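Local coordinates for putative D-tyrosyl-tRNA(Tyr) deacylase 2 (Leishmania major, PDB 1TC5), which probably hydrolyses D-tyrosyl-tRNA(Tyr) to D-tyrosine and free tRNA, possibly as a defence against harmful effects of D-tyrosine, at residues Arg33-Leu45 with Met92-Gly104. Numbering follows the deposited sequence.
Sequences RAGRGVMVYIAFL and MDILIVPQASLGG
The N-H groups of Val-38, Val-40 and Ile-42 bond the carbonyl oxygens of Asp-93, Leu-95 and Val-97, between neighbouring parallel strands in the mixed sheet of the DTD fold, joined by a crossover that includes helix 55-67. The backbone ladder runs from Asp-93 N on Arg-36 O to Gln-99 N on Ile-42 O; in its middle Val-97 N meets Val-40 O at 2.7 Å, nearly along the C=O axis. Val-40 and Ile-42 share one face with Ile-94 and Ile-96, where helix 119-136 packs on Ile-42 and Ile-96. On the other face stand Met-39, Leu-95, Tyr-41 and Val-97. With CG anti to the carbonyl carbon (chi1 -67°), the Tyr-41 ring lies alongside Val-97 and Gln-99. Tyr-41 CB touches Leu-102 CD1 at 4.0 Å; its ring CG lies 3.7 Å from Gln-99 CG, which sits over one ring face in a CH-pi contact; Tyr-41 CD1 meets Val-97 CB at 3.8 Å, and CE1 still brushes that valine. The hydroxyl at the tip hydrogen-bonds Gln-16 OE1 of the second subunit, while Gln-99 OE1 hydrogen-bonds Thr-189 OG1 of that subunit, tying this end of the pair to the dimer interface. At the opposite end Asp-93 pins the 35-36 turn: OD1 accepts from Asn-166 N, and OD2, salt-bridged to Arg-168, takes Gly-35 N at 2.9 Å on its anti side, 25° out of the carboxylate plane.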
ATOM      1  N   ARG A  33       8.056  13.096  -9.375  1.00 15.81           N
ATOM      2  CA  ARG A  33       8.952  12.117  -8.814  1.00 16.72           C
ATOM      3  C   ARG A  33       9.340  12.402  -7.377  1.00 16.13           C
ATOM      4  O   ARG A  33       9.490  13.573  -6.959  1.00 15.58           O
ATOM      5  CB  ARG A  33      10.208  12.066  -9.669  1.00 17.94           C
ATOM      6  CG  ARG A  33       9.948  11.547 -11.073  1.00 15.83           C
ATOM      7  CD  ARG A  33      11.225  11.154 -11.767  1.00 16.17           C
ATOM      8  NE  ARG A  33      11.846  10.036 -11.061  1.00 17.66           N
ATOM      9  CZ  ARG A  33      12.995   9.470 -11.390  1.00 19.61           C
ATOM     10  NH1 ARG A  33      13.679   9.899 -12.441  1.00 21.73           N
ATOM     11  NH2 ARG A  33      13.450   8.453 -10.677  1.00 18.57           N
ATOM     12  N   ALA A  34       9.524  11.311  -6.639  1.00 15.91           N
ATOM     13  CA  ALA A  34      10.175  11.341  -5.338  1.00 16.62           C
ATOM     14  C   ALA A  34      11.264  10.279  -5.240  1.00 16.56           C
ATOM     15  O   ALA A  34      11.180   9.217  -5.867  1.00 16.65           O
ATOM     16  CB  ALA A  34       9.144  11.125  -4.224  1.00 15.56           C
ATOM     17  N   GLY A  35      12.283  10.573  -4.428  1.00 17.18           N
ATOM     18  CA  GLY A  35      13.290   9.581  -4.084  1.00 17.72           C
ATOM     19  C   GLY A  35      12.980   8.899  -2.764  1.00 15.69           C
ATOM     20  O   GLY A  35      11.816   8.678  -2.411  1.00 15.24           O
ATOM     21  N   ARG A  36      14.036   8.578  -2.023  1.00 14.80           N
ATOM     22  CA  ARG A  36      13.897   7.783  -0.828  1.00 15.83           C
ATOM     23  C   ARG A  36      13.154   8.541   0.255  1.00 14.30           C
ATOM     24  O   ARG A  36      13.380   9.727   0.486  1.00 13.53           O
ATOM     25  CB  ARG A  36      15.238   7.333  -0.287  1.00 16.44           C
ATOM     26  CG  ARG A  36      15.100   6.321   0.863  1.00 17.51           C
ATOM     27  CD  ARG A  36      16.350   5.508   1.076  1.00 23.53           C
ATOM     28  NE  ARG A  36      17.329   6.291   1.795  1.00 24.24           N
ATOM     29  CZ  ARG A  36      18.562   6.608   1.384  1.00 24.05           C
ATOM     30  NH1 ARG A  36      19.056   6.239   0.211  1.00 27.23           N
ATOM     31  NH2 ARG A  36      19.317   7.315   2.189  1.00 20.32           N
ATOM     32  N   GLY A  37      12.269   7.828   0.920  1.00 12.38           N
ATOM     33  CA  GLY A  37      11.511   8.406   2.019  1.00 15.39           C
ATOM     34  C   GLY A  37      10.291   7.574   2.328  1.00 13.70           C
ATOM     35  O   GLY A  37      10.394   6.351   2.447  1.00 15.75           O
ATOM     36  N   VAL A  38       9.151   8.229   2.469  1.00 14.27           N
ATOM     37  CA  VAL A  38       7.897   7.555   2.808  1.00 12.87           C
ATOM     38  C   VAL A  38       6.760   7.931   1.854  1.00 12.64           C
ATOM     39  O   VAL A  38       6.559   9.116   1.539  1.00 14.32           O
ATOM     40  CB  VAL A  38       7.497   7.889   4.245  1.00 14.26           C
ATOM     41  CG1 VAL A  38       6.105   7.325   4.575  1.00 12.07           C
ATOM     42  CG2 VAL A  38       8.565   7.387   5.225  1.00 17.62           C
ATOM     43  N   MET A  39       6.041   6.914   1.381  1.00 15.51           N
ATOM     44  CA  MET A  39       4.804   7.093   0.628  1.00 14.43           C
ATOM     45  C   MET A  39       3.609   6.937   1.566  1.00 15.92           C
ATOM     46  O   MET A  39       3.448   5.901   2.237  1.00 16.43           O
ATOM     47  CB  MET A  39       4.694   6.104  -0.523  1.00 14.16           C
ATOM     48  CG  MET A  39       3.446   6.334  -1.394  1.00 15.96           C
ATOM     49  SD  MET A  39       3.405   5.466  -2.942  1.00 17.15           S
ATOM     50  CE  MET A  39       3.126   3.791  -2.295  1.00 19.77           C
ATOM     51  N   VAL A  40       2.770   7.971   1.576  1.00 16.12           N
ATOM     52  CA  VAL A  40       1.640   8.094   2.485  1.00 15.99           C
ATOM     53  C   VAL A  40       0.373   8.012   1.657  1.00 15.59           C
ATOM     54  O   VAL A  40       0.197   8.826   0.753  1.00 18.49           O
ATOM     55  CB  VAL A  40       1.675   9.484   3.183  1.00 18.18           C
ATOM     56  CG1 VAL A  40       0.488   9.694   4.108  1.00 17.49           C
ATOM     57  CG2 VAL A  40       2.988   9.690   3.941  1.00 20.27           C
ATOM     58  N   TYR A  41      -0.482   7.034   1.944  1.00 14.97           N
ATOM     59  CA  TYR A  41      -1.868   7.011   1.486  1.00 12.78           C
ATOM     60  C   TYR A  41      -2.783   7.556   2.597  1.00 13.63           C
ATOM     61  O   TYR A  41      -2.692   7.130   3.730  1.00 14.99           O
ATOM     62  CB  TYR A  41      -2.309   5.585   1.165  1.00 12.07           C
ATOM     63  CG  TYR A  41      -1.677   4.858  -0.007  1.00 13.28           C
ATOM     64  CD1 TYR A  41      -0.790   5.467  -0.862  1.00 12.88           C
ATOM     65  CD2 TYR A  41      -1.998   3.512  -0.256  1.00 14.34           C
ATOM     66  CE1 TYR A  41      -0.214   4.762  -1.939  1.00 15.40           C
ATOM     67  CE2 TYR A  41      -1.446   2.814  -1.314  1.00 12.67           C
ATOM     68  CZ  TYR A  41      -0.552   3.442  -2.166  1.00 18.47           C
ATOM     69  OH  TYR A  41       0.015   2.757  -3.231  1.00 17.21           O
ATOM     70  N   ILE A  42      -3.695   8.472   2.269  1.00 14.39           N
ATOM     71  CA  ILE A  42      -4.486   9.124   3.290  1.00 13.94           C
ATOM     72  C   ILE A  42      -5.993   9.174   2.973  1.00 12.76           C
ATOM     73  O   ILE A  42      -6.415   9.452   1.854  1.00 14.05           O
ATOM     74  CB  ILE A  42      -3.910  10.566   3.555  1.00 13.98           C
ATOM     75  CG1 ILE A  42      -4.595  11.245   4.741  1.00 13.40           C
ATOM     76  CG2 ILE A  42      -3.951  11.439   2.297  1.00 14.79           C
ATOM     77  CD1 ILE A  42      -3.728  12.384   5.302  1.00 13.59           C
ATOM     78  N   ALA A  43      -6.781   8.944   4.008  1.00 14.23           N
ATOM     79  CA  ALA A  43      -8.233   9.018   3.944  1.00 14.64           C
ATOM     80  C   ALA A  43      -8.716   9.699   5.197  1.00 15.17           C
ATOM     81  O   ALA A  43      -8.132   9.524   6.268  1.00 13.46           O
ATOM     82  CB  ALA A  43      -8.822   7.647   3.893  1.00 12.75           C
ATOM     83  N   PHE A  44      -9.794  10.457   5.042  1.00 16.33           N
ATOM     84  CA  PHE A  44     -10.418  11.194   6.100  1.00 14.87           C
ATOM     85  C   PHE A  44     -11.800  10.607   6.302  1.00 15.13           C
ATOM     86  O   PHE A  44     -12.641  10.660   5.413  1.00 15.61           O
ATOM     87  CB  PHE A  44     -10.480  12.709   5.771  1.00 13.62           C
ATOM     88  CG  PHE A  44      -9.131  13.319   5.526  1.00 13.10           C
ATOM     89  CD1 PHE A  44      -8.310  13.658   6.581  1.00 13.51           C
ATOM     90  CD2 PHE A  44      -8.682  13.551   4.246  1.00 15.63           C
ATOM     91  CE1 PHE A  44      -7.059  14.197   6.368  1.00 17.24           C
ATOM     92  CE2 PHE A  44      -7.419  14.083   4.028  1.00 18.00           C
ATOM     93  CZ  PHE A  44      -6.610  14.398   5.088  1.00 16.45           C
ATOM     94  N   LEU A  45     -12.019  10.086   7.513  1.00 16.31           N
ATOM     95  CA  LEU A  45     -13.163   9.254   7.847  1.00 17.89           C
ATOM     96  C   LEU A  45     -14.003   9.896   8.936  1.00 20.70           C
ATOM     97  O   LEU A  45     -13.496  10.717   9.703  1.00 19.78           O
ATOM     98  CB  LEU A  45     -12.682   7.888   8.323  1.00 18.37           C
ATOM     99  CG  LEU A  45     -11.656   7.254   7.363  1.00 20.80           C
ATOM    100  CD1 LEU A  45     -11.315   5.833   7.828  1.00 21.83           C
ATOM    101  CD2 LEU A  45     -12.139   7.274   5.902  1.00 22.99           C
ATOM    102  N   MET A  92      14.757  13.184   3.692  1.00 18.30           N
ATOM    103  CA  MET A  92      13.896  12.163   3.119  1.00 18.65           C
ATOM    104  C   MET A  92      12.710  12.848   2.412  1.00 17.74           C
ATOM    105  O   MET A  92      12.238  13.903   2.841  1.00 15.29           O
ATOM    106  CB  MET A  92      13.386  11.197   4.202  1.00 19.25           C
ATOM    107  CG  MET A  92      14.439  10.257   4.827  1.00 19.25           C
ATOM    108  SD  MET A  92      15.265   9.103   3.651  1.00 18.80           S
ATOM    109  CE  MET A  92      16.803   9.982   3.344  1.00 20.54           C
ATOM    110  N   ASP A  93      12.275  12.242   1.316  1.00 17.99           N
ATOM    111  CA  ASP A  93      11.144  12.703   0.533  1.00 16.98           C
ATOM    112  C   ASP A  93       9.872  12.091   1.104  1.00 16.64           C
ATOM    113  O   ASP A  93       9.902  11.032   1.710  1.00 16.91           O
ATOM    114  CB  ASP A  93      11.328  12.308  -0.948  1.00 15.75           C
ATOM    115  CG  ASP A  93      12.342  13.152  -1.665  1.00 17.89           C
ATOM    116  OD1 ASP A  93      13.014  14.012  -1.045  1.00 19.07           O
ATOM    117  OD2 ASP A  93      12.548  13.038  -2.885  1.00 16.73           O
ATOM    118  N   ILE A  94       8.763  12.793   0.925  1.00 17.53           N
ATOM    119  CA  ILE A  94       7.434  12.297   1.285  1.00 16.70           C
ATOM    120  C   ILE A  94       6.557  12.451   0.045  1.00 15.14           C
ATOM    121  O   ILE A  94       6.542  13.514  -0.603  1.00 15.25           O
ATOM    122  CB  ILE A  94       6.848  13.059   2.521  1.00 18.22           C
ATOM    123  CG1 ILE A  94       7.784  12.917   3.730  1.00 16.23           C
ATOM    124  CG2 ILE A  94       5.467  12.521   2.897  1.00 18.92           C
ATOM    125  CD1 ILE A  94       7.501  13.922   4.839  1.00 15.52           C
ATOM    126  N   LEU A  95       5.870  11.369  -0.286  1.00 15.90           N
ATOM    127  CA  LEU A  95       4.942  11.293  -1.397  1.00 15.52           C
ATOM    128  C   LEU A  95       3.573  10.961  -0.831  1.00 15.77           C
ATOM    129  O   LEU A  95       3.410   9.914  -0.252  1.00 15.30           O
ATOM    130  CB  LEU A  95       5.375  10.180  -2.358  1.00 14.83           C
ATOM    131  CG  LEU A  95       4.462   9.949  -3.559  1.00 20.87           C
ATOM    132  CD1 LEU A  95       4.298  11.210  -4.369  1.00 21.48           C
ATOM    133  CD2 LEU A  95       5.006   8.829  -4.447  1.00 23.31           C
ATOM    134  N   ILE A  96       2.614  11.864  -1.020  1.00 16.29           N
ATOM    135  CA  ILE A  96       1.284  11.779  -0.402  1.00 14.46           C
ATOM    136  C   ILE A  96       0.298  11.494  -1.511  1.00 15.62           C
ATOM    137  O   ILE A  96       0.260  12.224  -2.523  1.00 16.31           O
ATOM    138  CB  ILE A  96       0.900  13.130   0.293  1.00 13.28           C
ATOM    139  CG1 ILE A  96       1.946  13.515   1.336  1.00 15.32           C
ATOM    140  CG2 ILE A  96      -0.450  13.023   0.938  1.00 14.12           C
ATOM    141  CD1 ILE A  96       1.877  14.958   1.779  1.00 19.51           C
ATOM    142  N   VAL A  97      -0.478  10.434  -1.327  1.00 16.33           N
ATOM    143  CA  VAL A  97      -1.510  10.052  -2.259  1.00 16.44           C
ATOM    144  C   VAL A  97      -2.876   9.992  -1.552  1.00 17.33           C
ATOM    145  O   VAL A  97      -3.043   9.241  -0.580  1.00 15.99           O
ATOM    146  CB  VAL A  97      -1.189   8.675  -2.853  1.00 18.56           C
ATOM    147  CG1 VAL A  97      -2.099   8.353  -4.009  1.00 15.79           C
ATOM    148  CG2 VAL A  97       0.288   8.630  -3.269  1.00 17.43           C
ATOM    149  N   PRO A  98      -3.863  10.728  -2.060  1.00 14.87           N
ATOM    150  CA  PRO A  98      -5.204  10.640  -1.496  1.00 15.96           C
ATOM    151  C   PRO A  98      -5.790   9.283  -1.876  1.00 15.61           C
ATOM    152  O   PRO A  98      -5.785   8.921  -3.056  1.00 14.64           O
ATOM    153  CB  PRO A  98      -5.958  11.800  -2.166  1.00 16.32           C
ATOM    154  CG  PRO A  98      -5.242  12.060  -3.463  1.00 16.23           C
ATOM    155  CD  PRO A  98      -3.812  11.633  -3.232  1.00 16.51           C
ATOM    156  N   GLN A  99      -6.234   8.532  -0.869  1.00 16.50           N
ATOM    157  CA  GLN A  99      -6.825   7.214  -1.065  1.00 15.31           C
ATOM    158  C   GLN A  99      -8.003   7.058  -0.125  1.00 13.84           C
ATOM    159  O   GLN A  99      -7.909   6.357   0.862  1.00 15.83           O
ATOM    160  CB  GLN A  99      -5.777   6.140  -0.789  1.00 14.48           C
ATOM    161  CG  GLN A  99      -4.685   6.084  -1.834  1.00 14.88           C
ATOM    162  CD  GLN A  99      -5.151   5.386  -3.093  1.00 17.44           C
ATOM    163  OE1 GLN A  99      -5.192   4.150  -3.122  1.00 16.07           O
ATOM    164  NE2 GLN A  99      -5.543   6.166  -4.123  1.00 14.02           N
ATOM    165  N   ALA A 100      -9.114   7.704  -0.482  1.00 14.43           N
ATOM    166  CA  ALA A 100     -10.306   7.775   0.341  1.00 15.67           C
ATOM    167  C   ALA A 100     -10.913   6.384   0.528  1.00 16.43           C
ATOM    168  O   ALA A 100     -11.565   6.122   1.540  1.00 16.41           O
ATOM    169  CB  ALA A 100     -11.313   8.723  -0.300  1.00 16.18           C
ATOM    170  N   SER A 101     -10.639   5.499  -0.431  1.00 15.69           N
ATOM    171  CA  SER A 101     -11.158   4.125  -0.440  1.00 13.99           C
ATOM    172  C   SER A 101     -10.684   3.255   0.735  1.00 14.19           C
ATOM    173  O   SER A 101     -11.249   2.183   0.976  1.00 15.95           O
ATOM    174  CB  SER A 101     -10.764   3.456  -1.749  1.00 14.95           C
ATOM    175  OG  SER A 101      -9.374   3.617  -2.018  1.00 10.50           O
ATOM    176  N   LEU A 102      -9.663   3.719   1.458  1.00 16.37           N
ATOM    177  CA  LEU A 102      -9.205   3.120   2.736  1.00 14.43           C
ATOM    178  C   LEU A 102     -10.301   3.029   3.813  1.00 16.07           C
ATOM    179  O   LEU A 102     -10.190   2.218   4.755  1.00 14.33           O
ATOM    180  CB  LEU A 102      -8.043   3.948   3.332  1.00 16.31           C
ATOM    181  CG  LEU A 102      -6.682   3.881   2.622  1.00 16.59           C
ATOM    182  CD1 LEU A 102      -5.733   4.968   3.152  1.00 19.53           C
ATOM    183  CD2 LEU A 102      -6.062   2.477   2.759  1.00 21.11           C
ATOM    184  N   GLY A 103     -11.339   3.867   3.674  1.00 14.17           N
ATOM    185  CA  GLY A 103     -12.499   3.841   4.558  1.00 15.18           C
ATOM    186  C   GLY A 103     -13.598   2.892   4.125  1.00 12.61           C
ATOM    187  O   GLY A 103     -14.561   2.716   4.860  1.00 13.89           O
ATOM    188  N   GLY A 104     -13.465   2.297   2.937  1.00 14.65           N
ATOM    189  CA  GLY A 104     -14.384   1.287   2.460  1.00 14.91           C
ATOM    190  C   GLY A 104     -14.494   0.094   3.410  1.00 14.09           C
ATOM    191  O   GLY A 104     -13.511  -0.282   4.054  1.00 14.97           O
TER